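Local coordinates for protein putative oxidoreductase molybdopterin-binding subunit (Sulfolobus tokodaii, PDB 4ZOH) that probably catalyses a molybdenum-dependent oxidation as the cofactor-binding subunit of an iron-sulfur oxidoreductase of the aldehyde oxidase and xanthine dehydrogenase family, at residues His254-Lys259 with Gln329-Ala334; Leu279-Gly284 with Gly296-Thr301; Asn157-Ala162 with Glu621-Asp626. All coordinates share one frame; numbering follows the deposited sequence.

Contact 1 (His254-Lys259 with Gln329-Ala334); sequences HGRDKK and QSYRGA. With MCN (pterin cytosine dinucleotide), chain D.
The loop that carries Arg332, a residue of the pterin cytosine dinucleotide pocket, is held to the start of strand 254-266 by the guanidinium of Arg256. NH1 and NH2 of Arg256 grip one atom, the carbonyl O of Arg332, each at 2.9 Å. That oxygen lies close to the guanidinium plane; NH2 approaches it nearly along its C=O axis, whereas NH1 comes from above the carbonyl plane. NH1 also makes a weak bond to Tyr331 O. A bend at chi2 (-72°) folds the arginine toward the loop, where Tyr331 CD2 lies over one guanidinium face, 3.5 Å from CZ of Arg256, with ring and guanidinium planes 39° apart. Arg332 CB sits over the centre of a face of the same Tyr331 ring.

Upstream, Gln329 N donates to His254 O at 2.9 Å, and one water joins Arg256 N to Gln329 O. Gly255 lets the two backbones come close: its CA is 4.1 Å from Tyr331 CB, and a side chain on Gly255 would collide there. In the sheet, Asp257 and Lys258 form a G1 beta bulge opposite Asn157 of strand 149-161. Lys258 NZ turns back to Arg256 O at 2.9 Å and forms salt bridges with Glu294 and Glu338.

Beyond the backbone that Arg256 fixes, the extended Arg332 side chain reaches the cofactor. MCN N8' lies over one face of its guanidinium, 3.2 Å from Arg332 NH2, while Gln613 OE1 and Gly671 O accept bonds from Arg332 NH1 and NE.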
loop_
_atom_site.group_PDB
_atom_site.type_symbol
_atom_site.label_atom_id
_atom_site.label_comp_id
_atom_site.label_asym_id
_atom_site.label_seq_id
_atom_site.Cartn_x
_atom_site.Cartn_y
_atom_site.Cartn_z
ATOM N N HIS A 254 25.250 -12.930 -12.467
ATOM C CA HIS A 254 26.403 -13.691 -13.036
ATOM C C HIS A 254 27.054 -14.568 -12.006
ATOM O O HIS A 254 27.299 -14.125 -10.901
ATOM C CB HIS A 254 27.462 -12.753 -13.624
ATOM C CG HIS A 254 26.966 -11.922 -14.750
ATOM N ND1 HIS A 254 27.754 -11.605 -15.843
ATOM C CD2 HIS A 254 25.754 -11.356 -14.976
ATOM C CE1 HIS A 254 27.046 -10.876 -16.696
ATOM N NE2 HIS A 254 25.822 -10.715 -16.198
ATOM N N GLY A 255 27.284 -15.844 -12.338
ATOM C CA GLY A 255 27.881 -16.762 -11.353
ATOM C C GLY A 255 28.785 -17.754 -12.037
ATOM O O GLY A 255 28.964 -17.677 -13.253
ATOM N N ARG A 256 29.335 -18.701 -11.269
ATOM C CA ARG A 256 30.248 -19.754 -11.811
ATOM C C ARG A 256 31.597 -19.115 -12.297
ATOM O O ARG A 256 32.268 -18.517 -11.482
ATOM C CB ARG A 256 29.581 -20.621 -12.914
ATOM C CG ARG A 256 28.335 -21.353 -12.405
ATOM C CD ARG A 256 28.530 -22.528 -11.433
ATOM N NE ARG A 256 27.266 -23.319 -11.385
ATOM C CZ ARG A 256 26.301 -23.200 -10.457
ATOM N NH1 ARG A 256 26.448 -22.393 -9.398
ATOM N NH2 ARG A 256 25.202 -23.972 -10.513
ATOM N N ASP A 257 31.979 -19.339 -13.552
ATOM C CA ASP A 257 33.099 -18.701 -14.223
ATOM C C ASP A 257 34.420 -19.033 -13.463
ATOM O O ASP A 257 35.046 -18.125 -12.881
ATOM C CB ASP A 257 32.872 -17.153 -14.350
ATOM C CG ASP A 257 33.655 -16.568 -15.480
ATOM O OD1 ASP A 257 34.372 -17.382 -16.080
ATOM O OD2 ASP A 257 33.581 -15.347 -15.851
ATOM N N LYS A 258 34.760 -20.326 -13.403
ATOM C CA LYS A 258 36.005 -20.856 -12.815
ATOM C C LYS A 258 36.698 -21.876 -13.726
ATOM O O LYS A 258 36.036 -22.659 -14.393
ATOM C CB LYS A 258 35.770 -21.444 -11.430
ATOM C CG LYS A 258 35.049 -20.499 -10.514
ATOM C CD LYS A 258 34.745 -21.129 -9.202
ATOM C CE LYS A 258 34.232 -20.038 -8.273
ATOM N NZ LYS A 258 32.933 -19.514 -8.859
ATOM N N LYS A 259 38.027 -21.849 -13.738
ATOM C CA LYS A 259 38.904 -22.670 -14.597
ATOM C C LYS A 259 39.819 -23.522 -13.721
ATOM O O LYS A 259 40.477 -22.981 -12.787
ATOM C CB LYS A 259 39.787 -21.731 -15.438
ATOM C CG LYS A 259 40.392 -22.358 -16.695
ATOM C CD LYS A 259 41.428 -21.464 -17.369
ATOM C CE LYS A 259 40.847 -20.880 -18.608
ATOM N NZ LYS A 259 41.983 -20.384 -19.408
ATOM N N GLN A 329 28.579 -13.212 -8.494
ATOM C CA GLN A 329 27.842 -13.460 -7.232
ATOM C C GLN A 329 27.484 -14.917 -7.082
ATOM O O GLN A 329 27.533 -15.668 -8.015
ATOM C CB GLN A 329 26.442 -12.810 -7.274
ATOM C CG GLN A 329 26.346 -11.416 -7.751
ATOM C CD GLN A 329 24.880 -10.977 -7.892
ATOM O OE1 GLN A 329 24.455 -10.521 -8.969
ATOM N NE2 GLN A 329 24.120 -11.148 -6.841
ATOM N N SER A 330 26.961 -15.266 -5.926
ATOM C CA SER A 330 26.417 -16.602 -5.687
ATOM C C SER A 330 25.405 -16.882 -6.798
ATOM O O SER A 330 24.536 -16.042 -7.128
ATOM C CB SER A 330 25.682 -16.652 -4.389
ATOM O OG SER A 330 26.542 -16.959 -3.331
ATOM N N TYR A 331 25.534 -18.075 -7.375
ATOM C CA TYR A 331 24.446 -18.717 -8.130
ATOM C C TYR A 331 24.303 -20.148 -7.608
ATOM O O TYR A 331 25.338 -20.839 -7.360
ATOM C CB TYR A 331 24.729 -18.738 -9.589
ATOM C CG TYR A 331 23.751 -19.526 -10.443
ATOM C CD1 TYR A 331 22.363 -19.209 -10.428
ATOM C CD2 TYR A 331 24.173 -20.556 -11.241
ATOM C CE1 TYR A 331 21.456 -19.843 -11.262
ATOM C CE2 TYR A 331 23.287 -21.226 -12.064
ATOM C CZ TYR A 331 21.916 -20.862 -12.077
ATOM O OH TYR A 331 21.000 -21.507 -12.877
ATOM N N ARG A 332 23.035 -20.565 -7.428
ATOM C CA ARG A 332 22.644 -21.892 -6.997
ATOM C C ARG A 332 23.766 -22.924 -6.854
ATOM O O ARG A 332 24.275 -23.421 -7.845
ATOM C CB ARG A 332 21.495 -22.430 -7.891
ATOM C CG ARG A 332 20.773 -23.608 -7.178
ATOM C CD ARG A 332 19.601 -24.114 -8.016
ATOM N NE ARG A 332 18.710 -25.001 -7.223
ATOM C CZ ARG A 332 17.388 -25.105 -7.458
ATOM N NH1 ARG A 332 16.857 -24.377 -8.435
ATOM N NH2 ARG A 332 16.600 -25.867 -6.680
ATOM N N GLY A 333 24.152 -23.186 -5.617
ATOM C CA GLY A 333 25.315 -23.999 -5.268
ATOM C C GLY A 333 26.561 -23.203 -4.811
ATOM O O GLY A 333 27.324 -23.700 -4.020
ATOM N N ALA A 334 26.768 -22.014 -5.361
ATOM C CA ALA A 334 27.682 -21.006 -4.803
ATOM C C ALA A 334 29.109 -21.600 -4.567
ATOM O O ALA A 334 29.584 -21.728 -3.395
ATOM C CB ALA A 334 27.089 -20.480 -3.500
HETATM N N1 MCN D . 13.295 -30.115 2.082
HETATM C C2 MCN D . 12.782 -31.172 2.816
HETATM N N3 MCN D . 13.602 -32.052 3.471
HETATM C C4 MCN D . 14.977 -31.867 3.375
HETATM C C5 MCN D . 15.508 -30.809 2.638
HETATM C C6 MCN D . 14.660 -29.902 2.001
HETATM O O2 MCN D . 11.570 -31.378 2.932
HETATM N N4 MCN D . 15.750 -32.721 4.011
HETATM C "C1'" MCN D . 12.339 -29.212 1.438
HETATM C C2D MCN D . 12.033 -28.040 2.373
HETATM O "O2'" MCN D . 10.905 -28.253 3.166
HETATM C "C3'" MCN D . 11.691 -26.935 1.408
HETATM C C4D MCN D . 12.783 -27.128 0.439
HETATM O O4D MCN D . 12.905 -28.609 0.298
HETATM O "O3'" MCN D . 10.464 -27.102 0.787
HETATM C "C5'" MCN D . 13.817 -26.422 1.295
HETATM O "O5'" MCN D . 15.035 -26.647 0.871
HETATM P PA MCN D . 16.358 -26.273 1.736
HETATM O O1A MCN D . 16.228 -25.982 3.148
HETATM O O2A MCN D . 17.224 -27.398 1.242
HETATM O O3A MCN D . 16.788 -24.942 0.792
HETATM P PB MCN D . 16.190 -23.472 1.084
HETATM O O1B MCN D . 17.100 -22.808 2.106
HETATM O O2B MCN D . 14.759 -23.410 1.394
HETATM O O3B MCN D . 16.372 -22.874 -0.312
HETATM C C10 MCN D . 17.576 -22.185 -0.748
HETATM C "C9'" MCN D . 18.037 -22.713 -2.084
HETATM C "C8'" MCN D . 19.057 -21.902 -2.687
HETATM S "S8'" MCN D . 20.529 -21.535 -1.799
HETATM C "C7'" MCN D . 18.994 -21.495 -3.986
HETATM S "S7'" MCN D . 20.315 -20.613 -4.798
HETATM C "C6'" MCN D . 17.899 -21.867 -4.859
HETATM C C7 MCN D . 17.125 -23.092 -4.267
HETATM O "O9'" MCN D . 16.878 -22.800 -2.907
HETATM N "N5'" MCN D . 17.017 -20.749 -5.190
HETATM C C4A MCN D . 15.648 -20.903 -5.486
HETATM N "N8'" MCN D . 15.819 -23.265 -4.974
HETATM C C4B MCN D . 15.074 -22.204 -5.396
HETATM N "N1'" MCN D . 13.797 -22.439 -5.706
HETATM C "C2'" MCN D . 13.020 -21.419 -6.063
HETATM N "N2'" MCN D . 11.760 -21.680 -6.342
HETATM N "N3'" MCN D . 13.509 -20.076 -6.185
HETATM C "C4'" MCN D . 14.867 -19.799 -5.909
HETATM O "O4'" MCN D . 15.313 -18.620 -6.028
HETATM O O HOH W 1 26.168 -10.479 -11.052
HETATM O O HOH W 2 28.985 -18.099 -8.442
#

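Contact 2 (Leu279-Gly284 with Gly296-Thr301); sequences LIANLG and GNVKST
No flat group, and hence no face or edge, takes part where Leu279 and Ala281 meet Val298 and Thr301; the contact is made by methyl groups, without a hydrogen bond across it. The tightest approach is Ala281 CB against Val298 CG2 at 3.4 Å, closer than usual for two carbons. Val298 sets its CG1 anti to the backbone N (chi1 173°), which leaves CG2 to press on the alanine and CG1 to face Leu279 CD2 at 4.2 Å. Leu279 also reaches one turn further along the helix, its CD2 packing on Thr301 CG2 at 3.9 Å. The hydroxyl of Thr301 is bonded to Gly335 O, and the methyl is what faces the leucine. Past the end of the strand, Leu283 CD2 touches Val298 only loosely, and the Asn282 OD1 bond to Gly284 N at 2.8 Å makes an Asx turn.

The axes of strand residues 279-282 and helix residues 296-301 approach to 9.8 Å and run at 150° to each other, which fits a helix returning over the sheet in a beta-alpha-beta crossover: strand 272-282 leads into helix 288-304 and then into its parallel neighbour, strand 313-321. On the other flank, Lys258 of strand 254-266 packs against Ala281, Val298 and Thr301.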
loop_
_atom_site.group_PDB
_atom_site.type_symbol
_atom_site.label_atom_id
_atom_site.label_comp_id
_atom_site.label_asym_id
_atom_site.label_seq_id
_atom_site.Cartn_x
_atom_site.Cartn_y
_atom_site.Cartn_z
ATOM N N LEU A 279 43.529 -23.230 -9.713
ATOM C CA LEU A 279 42.111 -22.776 -9.906
ATOM C C LEU A 279 42.049 -21.293 -10.159
ATOM O O LEU A 279 42.441 -20.493 -9.267
ATOM C CB LEU A 279 41.263 -23.162 -8.656
ATOM C CG LEU A 279 39.788 -22.710 -8.704
ATOM C CD1 LEU A 279 38.991 -23.551 -9.721
ATOM C CD2 LEU A 279 39.158 -22.710 -7.318
ATOM N N ILE A 280 41.560 -20.869 -11.321
ATOM C CA ILE A 280 41.344 -19.437 -11.513
ATOM C C ILE A 280 39.838 -18.988 -11.546
ATOM O O ILE A 280 39.090 -19.311 -12.528
ATOM C CB ILE A 280 42.035 -18.928 -12.786
ATOM C CG1 ILE A 280 43.572 -19.020 -12.642
ATOM C CG2 ILE A 280 41.708 -17.457 -12.993
ATOM C CD1 ILE A 280 44.285 -18.958 -13.986
ATOM N N ALA A 281 39.423 -18.179 -10.560
ATOM C CA ALA A 281 38.014 -17.706 -10.454
ATOM C C ALA A 281 37.878 -16.246 -10.834
ATOM O O ALA A 281 38.729 -15.430 -10.472
ATOM C CB ALA A 281 37.486 -17.959 -9.063
ATOM N N ASN A 282 36.900 -15.932 -11.689
ATOM C CA ASN A 282 36.686 -14.593 -12.180
ATOM C C ASN A 282 35.650 -13.812 -11.302
ATOM O O ASN A 282 34.438 -14.083 -11.361
ATOM C CB ASN A 282 36.277 -14.654 -13.642
ATOM C CG ASN A 282 36.236 -13.294 -14.283
ATOM O OD1 ASN A 282 36.164 -12.321 -13.587
ATOM N ND2 ASN A 282 36.195 -13.234 -15.604
ATOM N N LEU A 283 36.133 -12.914 -10.444
ATOM C CA LEU A 283 35.232 -12.055 -9.659
ATOM C C LEU A 283 34.551 -10.938 -10.386
ATOM O O LEU A 283 33.628 -10.313 -9.820
ATOM C CB LEU A 283 35.941 -11.467 -8.485
ATOM C CG LEU A 283 36.493 -12.443 -7.478
ATOM C CD1 LEU A 283 37.134 -11.695 -6.323
ATOM C CD2 LEU A 283 35.478 -13.458 -6.954
ATOM N N GLY A 284 34.966 -10.674 -11.627
ATOM C CA GLY A 284 34.546 -9.457 -12.350
ATOM C C GLY A 284 34.941 -8.202 -11.507
ATOM O O GLY A 284 35.862 -8.268 -10.724
ATOM N N GLY A 296 33.977 -16.066 -0.921
ATOM C CA GLY A 296 33.660 -17.212 -0.034
ATOM C C GLY A 296 33.354 -18.480 -0.870
ATOM O O GLY A 296 33.697 -19.621 -0.469
ATOM N N ASN A 297 32.701 -18.261 -2.014
ATOM C CA ASN A 297 32.350 -19.352 -2.979
ATOM C C ASN A 297 33.592 -20.020 -3.637
ATOM O O ASN A 297 33.595 -21.244 -3.872
ATOM C CB ASN A 297 31.406 -18.815 -4.071
ATOM C CG ASN A 297 30.051 -18.429 -3.511
ATOM O OD1 ASN A 297 29.750 -18.714 -2.373
ATOM N ND2 ASN A 297 29.221 -17.833 -4.320
ATOM N N VAL A 298 34.642 -19.207 -3.890
ATOM C CA VAL A 298 35.915 -19.742 -4.402
ATOM C C VAL A 298 36.495 -20.824 -3.508
ATOM O O VAL A 298 36.959 -21.898 -3.983
ATOM C CB VAL A 298 36.937 -18.601 -4.730
ATOM C CG1 VAL A 298 38.291 -19.196 -5.097
ATOM C CG2 VAL A 298 36.399 -17.725 -5.866
ATOM N N LYS A 299 36.424 -20.563 -2.238
ATOM C CA LYS A 299 36.835 -21.462 -1.233
ATOM C C LYS A 299 36.013 -22.742 -1.217
ATOM O O LYS A 299 36.592 -23.824 -1.041
ATOM C CB LYS A 299 36.788 -20.778 0.111
ATOM C CG LYS A 299 37.788 -19.603 0.108
ATOM C CD LYS A 299 37.764 -18.918 1.451
ATOM C CE LYS A 299 38.382 -17.543 1.384
ATOM N NZ LYS A 299 38.414 -17.175 2.838
ATOM N N SER A 300 34.698 -22.604 -1.457
ATOM C CA SER A 300 33.807 -23.777 -1.524
ATOM C C SER A 300 34.229 -24.670 -2.679
ATOM O O SER A 300 34.337 -25.894 -2.488
ATOM C CB SER A 300 32.364 -23.303 -1.709
ATOM O OG SER A 300 31.964 -22.698 -0.518
ATOM N N THR A 301 34.538 -24.057 -3.838
ATOM C CA THR A 301 34.986 -24.810 -4.973
ATOM C C THR A 301 36.256 -25.652 -4.652
ATOM O O THR A 301 36.264 -26.887 -4.887
ATOM C CB THR A 301 35.331 -23.888 -6.108
ATOM O OG1 THR A 301 34.196 -23.085 -6.421
ATOM C CG2 THR A 301 35.810 -24.672 -7.345
#

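Contact 3 (Asn157-Ala162 with Glu621-Asp626); sequences NQRVIA and EGAFFD
Ala623 N donates to Arg159 O at 2.6 Å, a short and fairly straight bond (160° at the hydrogen), and Gly622 CA makes a C-H...O contact with the same oxygen at 3.4 Å. Beside it, Gln158 NE2 donates to Glu621 O at 2.8 Å; the acceptor lies in the amide plane, although the donor stands above the plane of the carbonyl. Gln158 holds CG between the backbone N and the carbonyl carbon (chi1 82°) and bends again at chi2, a shape that carries its amide back to the loop. Its CG meets Gly622 CA as well as Phe624 CZ, the latter at 4.1 Å. The Ala623 methyl fits between Arg159 and Ile161, with CB 3.7 Å from Ile161 CD1. The extended Arg159 side chain passes the loop and brings its CD to the edge of the Phe625 ring, 3.8 Å from CE2.

Strand 149-161 is an outermost strand of its five-stranded sheet within this chain, and residues 621-625, in the loop following helix 600-619, run almost at right angles (98°) to residues 158-161. Residues 157-162 fall in the first of the chain's two molybdopterin cofactor-binding regions and 621-626 in the second, so this crossing joins the two.

Further out, the Arg159 guanidinium is fixed by a salt bridge to Asp257 and by bonds to His254 ND1 and Thr328 OG1. Gln158 NE2 also bonds Gln617 O; an alanine at Gln158 would probably leave Glu621 O and Gln617 O without this shared donor and open a gap beside Phe624. Outside the two segments, the Glu621 carboxylate pairs with a basic side chain of another protein chain.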
loop_
_atom_site.group_PDB
_atom_site.type_symbol
_atom_site.label_atom_id
_atom_site.label_comp_id
_atom_site.label_asym_id
_atom_site.label_seq_id
_atom_site.Cartn_x
_atom_site.Cartn_y
_atom_site.Cartn_z
ATOM N N ASN A 157 34.378 -24.144 -16.260
ATOM C CA ASN A 157 33.033 -24.035 -15.771
ATOM C C ASN A 157 32.643 -22.623 -16.067
ATOM O O ASN A 157 33.100 -21.681 -15.394
ATOM C CB ASN A 157 33.037 -24.442 -14.291
ATOM C CG ASN A 157 31.620 -24.641 -13.717
ATOM O OD1 ASN A 157 30.861 -23.659 -13.571
ATOM N ND2 ASN A 157 31.291 -25.906 -13.285
ATOM N N GLN A 158 31.865 -22.449 -17.121
ATOM C CA GLN A 158 31.711 -21.133 -17.725
ATOM C C GLN A 158 30.826 -20.209 -16.884
ATOM O O GLN A 158 30.093 -20.664 -15.990
ATOM C CB GLN A 158 31.142 -21.239 -19.148
ATOM C CG GLN A 158 29.602 -21.407 -19.309
ATOM C CD GLN A 158 28.986 -22.753 -18.853
ATOM O OE1 GLN A 158 29.490 -23.467 -17.991
ATOM N NE2 GLN A 158 27.819 -23.066 -19.426
ATOM N N ARG A 159 30.872 -18.910 -17.178
ATOM C CA ARG A 159 29.958 -17.951 -16.518
ATOM C C ARG A 159 28.462 -18.230 -16.903
ATOM O O ARG A 159 28.162 -18.400 -18.056
ATOM C CB ARG A 159 30.304 -16.588 -17.017
ATOM C CG ARG A 159 29.817 -15.476 -16.119
ATOM C CD ARG A 159 30.521 -14.170 -16.577
ATOM N NE ARG A 159 30.379 -13.098 -15.599
ATOM C CZ ARG A 159 31.049 -13.019 -14.466
ATOM N NH1 ARG A 159 30.796 -12.012 -13.615
ATOM N NH2 ARG A 159 31.941 -13.943 -14.137
ATOM N N VAL A 160 27.557 -18.177 -15.949
ATOM C CA VAL A 160 26.116 -18.230 -16.305
ATOM C C VAL A 160 25.394 -17.069 -15.596
ATOM O O VAL A 160 26.013 -16.383 -14.781
ATOM C CB VAL A 160 25.485 -19.585 -15.846
ATOM C CG1 VAL A 160 26.083 -20.779 -16.642
ATOM C CG2 VAL A 160 25.691 -19.753 -14.354
ATOM N N ILE A 161 24.089 -16.888 -15.877
ATOM C CA ILE A 161 23.321 -15.832 -15.273
ATOM C C ILE A 161 22.039 -16.398 -14.643
ATOM O O ILE A 161 21.257 -17.060 -15.334
ATOM C CB ILE A 161 22.983 -14.791 -16.339
ATOM C CG1 ILE A 161 24.300 -14.230 -16.944
ATOM C CG2 ILE A 161 22.148 -13.641 -15.734
ATOM C CD1 ILE A 161 24.064 -13.459 -18.259
ATOM N N ALA A 162 21.858 -16.144 -13.345
ATOM C CA ALA A 162 20.766 -16.635 -12.547
ATOM C C ALA A 162 19.393 -16.544 -13.241
ATOM O O ALA A 162 18.662 -17.540 -13.276
ATOM C CB ALA A 162 20.773 -15.973 -11.194
ATOM N N GLU A 621 23.249 -22.853 -21.556
ATOM C CA GLU A 621 23.541 -21.507 -21.084
ATOM C C GLU A 621 25.031 -21.147 -21.153
ATOM O O GLU A 621 25.867 -22.033 -21.087
ATOM C CB GLU A 621 23.061 -21.423 -19.641
ATOM C CG GLU A 621 21.529 -21.196 -19.659
ATOM C CD GLU A 621 20.901 -21.276 -18.290
ATOM O OE1 GLU A 621 21.514 -20.868 -17.301
ATOM O OE2 GLU A 621 19.778 -21.835 -18.168
ATOM N N GLY A 622 25.332 -19.840 -21.245
ATOM C CA GLY A 622 26.672 -19.288 -21.029
ATOM C C GLY A 622 26.725 -17.788 -21.166
ATOM O O GLY A 622 26.118 -17.182 -22.050
ATOM N N ALA A 623 27.437 -17.151 -20.257
ATOM C CA ALA A 623 27.505 -15.691 -20.375
ATOM C C ALA A 623 28.898 -15.377 -20.998
ATOM O O ALA A 623 29.927 -15.583 -20.346
ATOM C CB ALA A 623 27.282 -15.039 -18.992
ATOM N N PHE A 624 28.900 -14.894 -22.238
ATOM C CA PHE A 624 30.090 -14.526 -22.922
ATOM C C PHE A 624 30.103 -13.054 -23.382
ATOM O O PHE A 624 29.058 -12.500 -23.761
ATOM C CB PHE A 624 30.331 -15.480 -24.131
ATOM C CG PHE A 624 30.357 -16.950 -23.736
ATOM C CD1 PHE A 624 31.390 -17.456 -22.865
ATOM C CD2 PHE A 624 29.347 -17.847 -24.195
ATOM C CE1 PHE A 624 31.408 -18.824 -22.448
ATOM C CE2 PHE A 624 29.373 -19.202 -23.788
ATOM C CZ PHE A 624 30.382 -19.680 -22.904
ATOM N N PHE A 625 31.324 -12.487 -23.410
ATOM C CA PHE A 625 31.572 -11.071 -23.757
ATOM C C PHE A 625 32.282 -10.928 -25.063
ATOM O O PHE A 625 33.141 -11.711 -25.378
ATOM C CB PHE A 625 32.407 -10.416 -22.670
ATOM C CG PHE A 625 31.751 -10.477 -21.329
ATOM C CD1 PHE A 625 30.871 -9.455 -20.923
ATOM C CD2 PHE A 625 31.970 -11.573 -20.469
ATOM C CE1 PHE A 625 30.270 -9.503 -19.671
ATOM C CE2 PHE A 625 31.324 -11.639 -19.228
ATOM C CZ PHE A 625 30.462 -10.607 -18.842
ATOM N N ASP A 626 31.935 -9.954 -25.864
ATOM C CA ASP A 626 32.778 -9.724 -27.012
ATOM C C ASP A 626 34.079 -9.009 -26.511
ATOM O O ASP A 626 34.258 -8.699 -25.297
ATOM C CB ASP A 626 32.021 -8.920 -28.044
ATOM C CG ASP A 626 31.796 -7.466 -27.576
ATOM O OD1 ASP A 626 32.417 -7.010 -26.594
ATOM O OD2 ASP A 626 31.009 -6.771 -28.198
#

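In the fold
From the N terminus, strand 149-161 supplies the first half of contact 3, whose partner at 621-626 arrives more than 450 residues later, closing by far the longest loop. Inside that span, contact 1 joins 254-259 to 329-334, and within this shorter loop contact 2 closes the short link between 279-284 and 296-301, where the strand leads into the helix; the three are fully nested and none cross. Strands 149-161, 254-266 and 272-282 are successive neighbours in one sheet, linked by backbone bonds such as Gly255 to Val160 and Lys259 to Ile280. Around this sheet, contact 2 places the crossover helix, contact 1 the cofactor-pocket loop, and contact 3 the loop from the second cofactor-binding region.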